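Local atomic coordinates of integron cassette protein (Vibrio cholerae, PDB entry 3FY6), a protein that is of unknown function, is encoded by a mobile integron gene cassette, and assembles as a dimer. Residues Y27-S39 against N79-G91. Residues are numbered along the deposited sequence; the frame is centred on the assembly and turned at random.
Sequences YIVELHKDYMEIS and NLFQHAWLEWRKG
Trp85 points from helix 79-89 toward the hairpin of 27-31 and 35-39, its NE1 giving a nearly straight hydrogen bond to His32 O (2.9 Å, N-H...O 167°) in the indole plane. With CG anti to the backbone N (chi1 164°), the indole lies edge-on to the turn, and a polar N-H on a large apolar ring suits a buried side chain that meets a turn carbonyl. The selenomethionine Met36, long and flexible, covers one indole face: its CB sits 3.8 Å from the centroid of the five-membered ring, and a bend at chi3 packs CE 3.6 Å from Trp85 CE3. SE lies obliquely to the five-membered ring, a Met-aromatic contact. Leu86 CD2 lies over the opposite face. The two strands are the second and third of a five-stranded antiparallel sheet in sequential order, and helix 77-89 packs against it; His83 stacks on Tyr125 of the second subunit. Trp88 presents a face to Leu31, whose CB lies over the six-membered ring in a CH-pi contact (3.8 Å to the centroid). Trp88 NE1 hydrogen-bonds Asn95 OD1. Arg89, long enough when extended to reach the turn, gives NE to Lys33 O (2.7 Å, bent to 140°); Lys33 CE lies over one guanidinium face, with the like-charged NZ close by, and Tyr49 makes a cation-pi contact with Arg89. Branched Val29 and Ile38 pack round the Phe81 ring, Val29 CG2 at its edge (3.9 Å to CE2) and Ile38 CD1 obliquely at CD2.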
loop_
_atom_site.group_PDB
_atom_site.type_symbol
_atom_site.label_atom_id
_atom_site.label_comp_id
_atom_site.label_asym_id
_atom_site.label_seq_id
_atom_site.Cartn_x
_atom_site.Cartn_y
_atom_site.Cartn_z
ATOM N N TYR A 27 14.989 -3.737 -9.380
ATOM C CA TYR A 27 15.188 -2.527 -8.593
ATOM C C TYR A 27 16.520 -2.671 -7.883
ATOM O O TYR A 27 16.739 -3.640 -7.159
ATOM C CB TYR A 27 14.067 -2.355 -7.577
ATOM C CG TYR A 27 12.787 -1.836 -8.185
ATOM C CD1 TYR A 27 12.085 -2.588 -9.118
ATOM C CD2 TYR A 27 12.281 -0.590 -7.825
ATOM C CE1 TYR A 27 10.910 -2.115 -9.677
ATOM C CE2 TYR A 27 11.103 -0.104 -8.380
ATOM C CZ TYR A 27 10.423 -0.869 -9.303
ATOM O OH TYR A 27 9.267 -0.386 -9.866
ATOM N N ILE A 28 17.422 -1.723 -8.103
ATOM C CA ILE A 28 18.751 -1.823 -7.510
ATOM C C ILE A 28 18.839 -0.947 -6.270
ATOM O O ILE A 28 18.683 0.271 -6.340
ATOM C CB ILE A 28 19.858 -1.452 -8.513
ATOM C CG1 ILE A 28 19.683 -2.245 -9.806
ATOM C CG2 ILE A 28 21.240 -1.737 -7.917
ATOM C CD1 ILE A 28 20.652 -1.854 -10.902
ATOM N N VAL A 29 19.058 -1.581 -5.128
ATOM C CA VAL A 29 19.213 -0.861 -3.877
ATOM C C VAL A 29 20.689 -0.707 -3.537
ATOM O O VAL A 29 21.394 -1.694 -3.351
ATOM C CB VAL A 29 18.529 -1.605 -2.723
ATOM C CG1 VAL A 29 18.576 -0.758 -1.455
ATOM C CG2 VAL A 29 17.085 -1.936 -3.086
ATOM N N GLU A 30 21.160 0.532 -3.466
ATOM C CA GLU A 30 22.534 0.788 -3.059
ATOM C C GLU A 30 22.563 1.267 -1.614
ATOM O O GLU A 30 22.016 2.324 -1.295
ATOM C CB GLU A 30 23.182 1.845 -3.956
ATOM C CG GLU A 30 23.878 1.307 -5.182
ATOM C CD GLU A 30 24.916 2.279 -5.725
ATOM O OE1 GLU A 30 25.369 3.159 -4.956
ATOM O OE2 GLU A 30 25.284 2.160 -6.915
ATOM N N LEU A 31 23.202 0.492 -0.745
ATOM C CA LEU A 31 23.313 0.856 0.664
ATOM C C LEU A 31 24.688 1.432 0.946
ATOM O O LEU A 31 25.696 0.791 0.680
ATOM C CB LEU A 31 23.096 -0.370 1.554
ATOM C CG LEU A 31 21.816 -1.152 1.295
ATOM C CD1 LEU A 31 21.762 -2.388 2.165
ATOM C CD2 LEU A 31 20.625 -0.261 1.558
ATOM N N HIS A 32 24.719 2.644 1.485
ATOM C CA HIS A 32 25.948 3.260 1.950
ATOM C C HIS A 32 25.708 3.688 3.383
ATOM O O HIS A 32 24.566 3.736 3.843
ATOM C CB HIS A 32 26.295 4.505 1.124
ATOM C CG HIS A 32 26.539 4.231 -0.325
ATOM N ND1 HIS A 32 27.808 4.121 -0.857
ATOM C CD2 HIS A 32 25.681 4.054 -1.357
ATOM C CE1 HIS A 32 27.720 3.886 -2.154
ATOM N NE2 HIS A 32 26.440 3.840 -2.483
ATOM N N LYS A 33 26.785 4.013 4.084
ATOM C CA LYS A 33 26.700 4.472 5.459
ATOM C C LYS A 33 25.844 5.739 5.583
ATOM O O LYS A 33 25.002 5.839 6.470
ATOM C CB LYS A 33 28.109 4.706 6.013
ATOM C CG LYS A 33 28.202 5.677 7.185
ATOM C CD LYS A 33 27.730 5.056 8.491
ATOM C CE LYS A 33 28.531 5.609 9.668
ATOM N NZ LYS A 33 28.815 7.067 9.515
ATOM N N ASP A 34 26.043 6.682 4.669
ATOM C CA ASP A 34 25.408 7.990 4.759
ATOM C C ASP A 34 24.082 8.119 4.011
ATOM O O ASP A 34 23.339 9.056 4.245
ATOM C CB ASP A 34 26.369 9.071 4.264
ATOM C CG ASP A 34 27.594 9.204 5.142
ATOM O OD1 ASP A 34 27.483 8.918 6.357
ATOM O OD2 ASP A 34 28.661 9.594 4.615
ATOM N N TYR A 35 23.783 7.189 3.114
ATOM C CA TYR A 35 22.563 7.302 2.329
ATOM C C TYR A 35 22.219 5.979 1.669
ATOM O O TYR A 35 23.062 5.091 1.557
ATOM C CB TYR A 35 22.731 8.373 1.250
ATOM C CG TYR A 35 23.729 7.984 0.172
ATOM C CD1 TYR A 35 25.053 8.406 0.235
ATOM C CD2 TYR A 35 23.350 7.181 -0.898
ATOM C CE1 TYR A 35 25.972 8.053 -0.750
ATOM C CE2 TYR A 35 24.261 6.822 -1.890
ATOM C CZ TYR A 35 25.567 7.262 -1.808
ATOM O OH TYR A 35 26.470 6.907 -2.784
HETATM N N MSE A 36 20.975 5.854 1.224
HETATM C CA MSE A 36 20.570 4.702 0.426
HETATM C C MSE A 36 19.944 5.204 -0.867
HETATM O O MSE A 36 19.253 6.220 -0.866
HETATM C CB MSE A 36 19.563 3.832 1.186
HETATM C CG MSE A 36 18.888 2.763 0.326
HETATM SE SE MSE A 36 17.410 1.862 1.268
HETATM C CE MSE A 36 16.821 3.336 2.328
ATOM N N GLU A 37 20.195 4.499 -1.965
ATOM C CA GLU A 37 19.536 4.808 -3.227
ATOM C C GLU A 37 18.811 3.594 -3.772
ATOM O O GLU A 37 19.221 2.458 -3.545
ATOM C CB GLU A 37 20.530 5.340 -4.257
ATOM C CG GLU A 37 21.172 6.657 -3.855
ATOM C CD GLU A 37 21.994 7.276 -4.968
ATOM O OE1 GLU A 37 22.345 6.560 -5.934
ATOM O OE2 GLU A 37 22.287 8.486 -4.874
ATOM N N ILE A 38 17.711 3.847 -4.471
ATOM C CA ILE A 38 16.941 2.794 -5.115
ATOM C C ILE A 38 16.733 3.202 -6.560
ATOM O O ILE A 38 16.165 4.269 -6.842
ATOM C CB ILE A 38 15.574 2.593 -4.446
ATOM C CG1 ILE A 38 15.747 2.311 -2.949
ATOM C CG2 ILE A 38 14.793 1.470 -5.124
ATOM C CD1 ILE A 38 14.524 2.697 -2.119
ATOM N N SER A 39 17.211 2.361 -7.469
ATOM C CA SER A 39 17.136 2.648 -8.896
ATOM C C SER A 39 16.270 1.643 -9.635
ATOM O O SER A 39 16.307 0.445 -9.362
ATOM C CB SER A 39 18.539 2.656 -9.511
ATOM O OG SER A 39 19.285 3.766 -9.048
ATOM N N ASN A 79 9.172 2.482 4.079
ATOM C CA ASN A 79 9.580 2.509 5.466
ATOM C C ASN A 79 10.314 1.211 5.819
ATOM O O ASN A 79 11.310 1.230 6.545
ATOM C CB ASN A 79 8.356 2.731 6.371
ATOM C CG ASN A 79 8.709 2.711 7.844
ATOM O OD1 ASN A 79 8.597 1.683 8.502
ATOM N ND2 ASN A 79 9.161 3.846 8.364
ATOM N N LEU A 80 9.844 0.090 5.284
ATOM C CA LEU A 80 10.570 -1.181 5.450
ATOM C C LEU A 80 11.980 -1.109 4.870
ATOM O O LEU A 80 12.938 -1.538 5.511
ATOM C CB LEU A 80 9.822 -2.345 4.807
ATOM C CG LEU A 80 8.419 -2.657 5.328
ATOM C CD1 LEU A 80 8.036 -4.069 4.919
ATOM C CD2 LEU A 80 8.334 -2.488 6.839
ATOM N N PHE A 81 12.122 -0.572 3.659
ATOM C CA PHE A 81 13.463 -0.410 3.093
ATOM C C PHE A 81 14.326 0.420 4.035
ATOM O O PHE A 81 15.488 0.094 4.280
ATOM C CB PHE A 81 13.420 0.274 1.731
ATOM C CG PHE A 81 13.061 -0.642 0.593
ATOM C CD1 PHE A 81 11.886 -1.380 0.610
ATOM C CD2 PHE A 81 13.883 -0.729 -0.518
ATOM C CE1 PHE A 81 11.546 -2.203 -0.461
ATOM C CE2 PHE A 81 13.554 -1.547 -1.588
ATOM C CZ PHE A 81 12.383 -2.287 -1.558
ATOM N N GLN A 82 13.757 1.511 4.540
ATOM C CA GLN A 82 14.486 2.384 5.450
ATOM C C GLN A 82 14.969 1.597 6.664
ATOM O O GLN A 82 16.101 1.762 7.111
ATOM C CB GLN A 82 13.610 3.556 5.895
ATOM C CG GLN A 82 14.229 4.408 6.993
ATOM C CD GLN A 82 13.323 5.562 7.396
ATOM O OE1 GLN A 82 13.177 6.544 6.669
ATOM N NE2 GLN A 82 12.719 5.452 8.562
ATOM N N HIS A 83 14.107 0.736 7.187
ATOM C CA HIS A 83 14.435 -0.005 8.395
ATOM C C HIS A 83 15.604 -0.942 8.145
ATOM O O HIS A 83 16.563 -0.947 8.898
ATOM C CB HIS A 83 13.233 -0.788 8.924
ATOM C CG HIS A 83 13.535 -1.599 10.150
ATOM N ND1 HIS A 83 13.974 -1.035 11.325
ATOM C CD2 HIS A 83 13.469 -2.934 10.375
ATOM C CE1 HIS A 83 14.156 -1.985 12.230
ATOM N NE2 HIS A 83 13.857 -3.147 11.678
ATOM N N ALA A 84 15.520 -1.736 7.086
ATOM C CA ALA A 84 16.601 -2.653 6.768
ATOM C C ALA A 84 17.925 -1.901 6.623
ATOM O O ALA A 84 18.972 -2.346 7.117
ATOM C CB ALA A 84 16.281 -3.428 5.505
ATOM N N TRP A 85 17.867 -0.749 5.962
ATOM C CA TRP A 85 19.060 0.055 5.729
ATOM C C TRP A 85 19.643 0.552 7.046
ATOM O O TRP A 85 20.846 0.416 7.286
ATOM C CB TRP A 85 18.762 1.219 4.780
ATOM C CG TRP A 85 19.805 2.298 4.788
ATOM C CD1 TRP A 85 21.143 2.150 4.558
ATOM C CD2 TRP A 85 19.590 3.692 5.022
ATOM N NE1 TRP A 85 21.776 3.367 4.639
ATOM C CE2 TRP A 85 20.845 4.329 4.930
ATOM C CE3 TRP A 85 18.457 4.466 5.299
ATOM C CZ2 TRP A 85 21.001 5.703 5.103
ATOM C CZ3 TRP A 85 18.610 5.828 5.467
ATOM C CH2 TRP A 85 19.874 6.433 5.378
ATOM N N LEU A 86 18.790 1.114 7.903
ATOM C CA LEU A 86 19.255 1.651 9.176
ATOM C C LEU A 86 19.852 0.550 10.054
ATOM O O LEU A 86 20.862 0.757 10.721
ATOM C CB LEU A 86 18.135 2.383 9.912
ATOM C CG LEU A 86 17.650 3.670 9.236
ATOM C CD1 LEU A 86 16.574 4.326 10.068
ATOM C CD2 LEU A 86 18.809 4.629 9.019
ATOM N N GLU A 87 19.236 -0.625 10.044
ATOM C CA GLU A 87 19.782 -1.737 10.814
ATOM C C GLU A 87 21.124 -2.224 10.250
ATOM O O GLU A 87 22.051 -2.514 10.998
ATOM C CB GLU A 87 18.765 -2.865 10.895
ATOM C CG GLU A 87 17.565 -2.491 11.748
ATOM C CD GLU A 87 17.961 -2.187 13.188
ATOM O OE1 GLU A 87 18.669 -3.015 13.801
ATOM O OE2 GLU A 87 17.572 -1.120 13.706
ATOM N N TRP A 88 21.232 -2.278 8.929
ATOM C CA TRP A 88 22.472 -2.675 8.274
ATOM C C TRP A 88 23.552 -1.646 8.551
ATOM O O TRP A 88 24.722 -1.977 8.748
ATOM C CB TRP A 88 22.250 -2.788 6.766
ATOM C CG TRP A 88 23.504 -2.887 5.959
ATOM C CD1 TRP A 88 24.166 -4.031 5.610
ATOM C CD2 TRP A 88 24.239 -1.804 5.371
ATOM N NE1 TRP A 88 25.274 -3.726 4.851
ATOM C CE2 TRP A 88 25.341 -2.368 4.689
ATOM C CE3 TRP A 88 24.075 -0.414 5.357
ATOM C CZ2 TRP A 88 26.274 -1.588 4.002
ATOM C CZ3 TRP A 88 24.997 0.359 4.669
ATOM C CH2 TRP A 88 26.083 -0.229 4.002
ATOM N N ARG A 89 23.136 -0.389 8.564
ATOM C CA ARG A 89 24.041 0.729 8.736
ATOM C C ARG A 89 24.851 0.611 10.027
ATOM O O ARG A 89 26.066 0.827 10.032
ATOM C CB ARG A 89 23.239 2.025 8.744
ATOM C CG ARG A 89 24.095 3.246 8.678
ATOM C CD ARG A 89 23.284 4.510 8.803
ATOM N NE ARG A 89 24.182 5.626 9.054
ATOM C CZ ARG A 89 24.533 6.025 10.269
ATOM N NH1 ARG A 89 24.037 5.405 11.330
ATOM N NH2 ARG A 89 25.368 7.044 10.421
ATOM N N LYS A 90 24.173 0.279 11.123
ATOM C CA LYS A 90 24.853 0.128 12.401
ATOM C C LYS A 90 25.338 -1.298 12.647
ATOM O O LYS A 90 25.700 -1.654 13.767
ATOM C CB LYS A 90 23.978 0.619 13.555
ATOM C CG LYS A 90 22.617 -0.025 13.655
ATOM C CD LYS A 90 21.685 0.865 14.470
ATOM C CE LYS A 90 20.386 0.155 14.810
ATOM N NZ LYS A 90 19.397 1.069 15.457
ATOM N N GLY A 91 25.354 -2.111 11.597
ATOM C CA GLY A 91 25.918 -3.447 11.691
ATOM C C GLY A 91 25.052 -4.468 12.411
ATOM O O GLY A 91 25.547 -5.505 12.853
#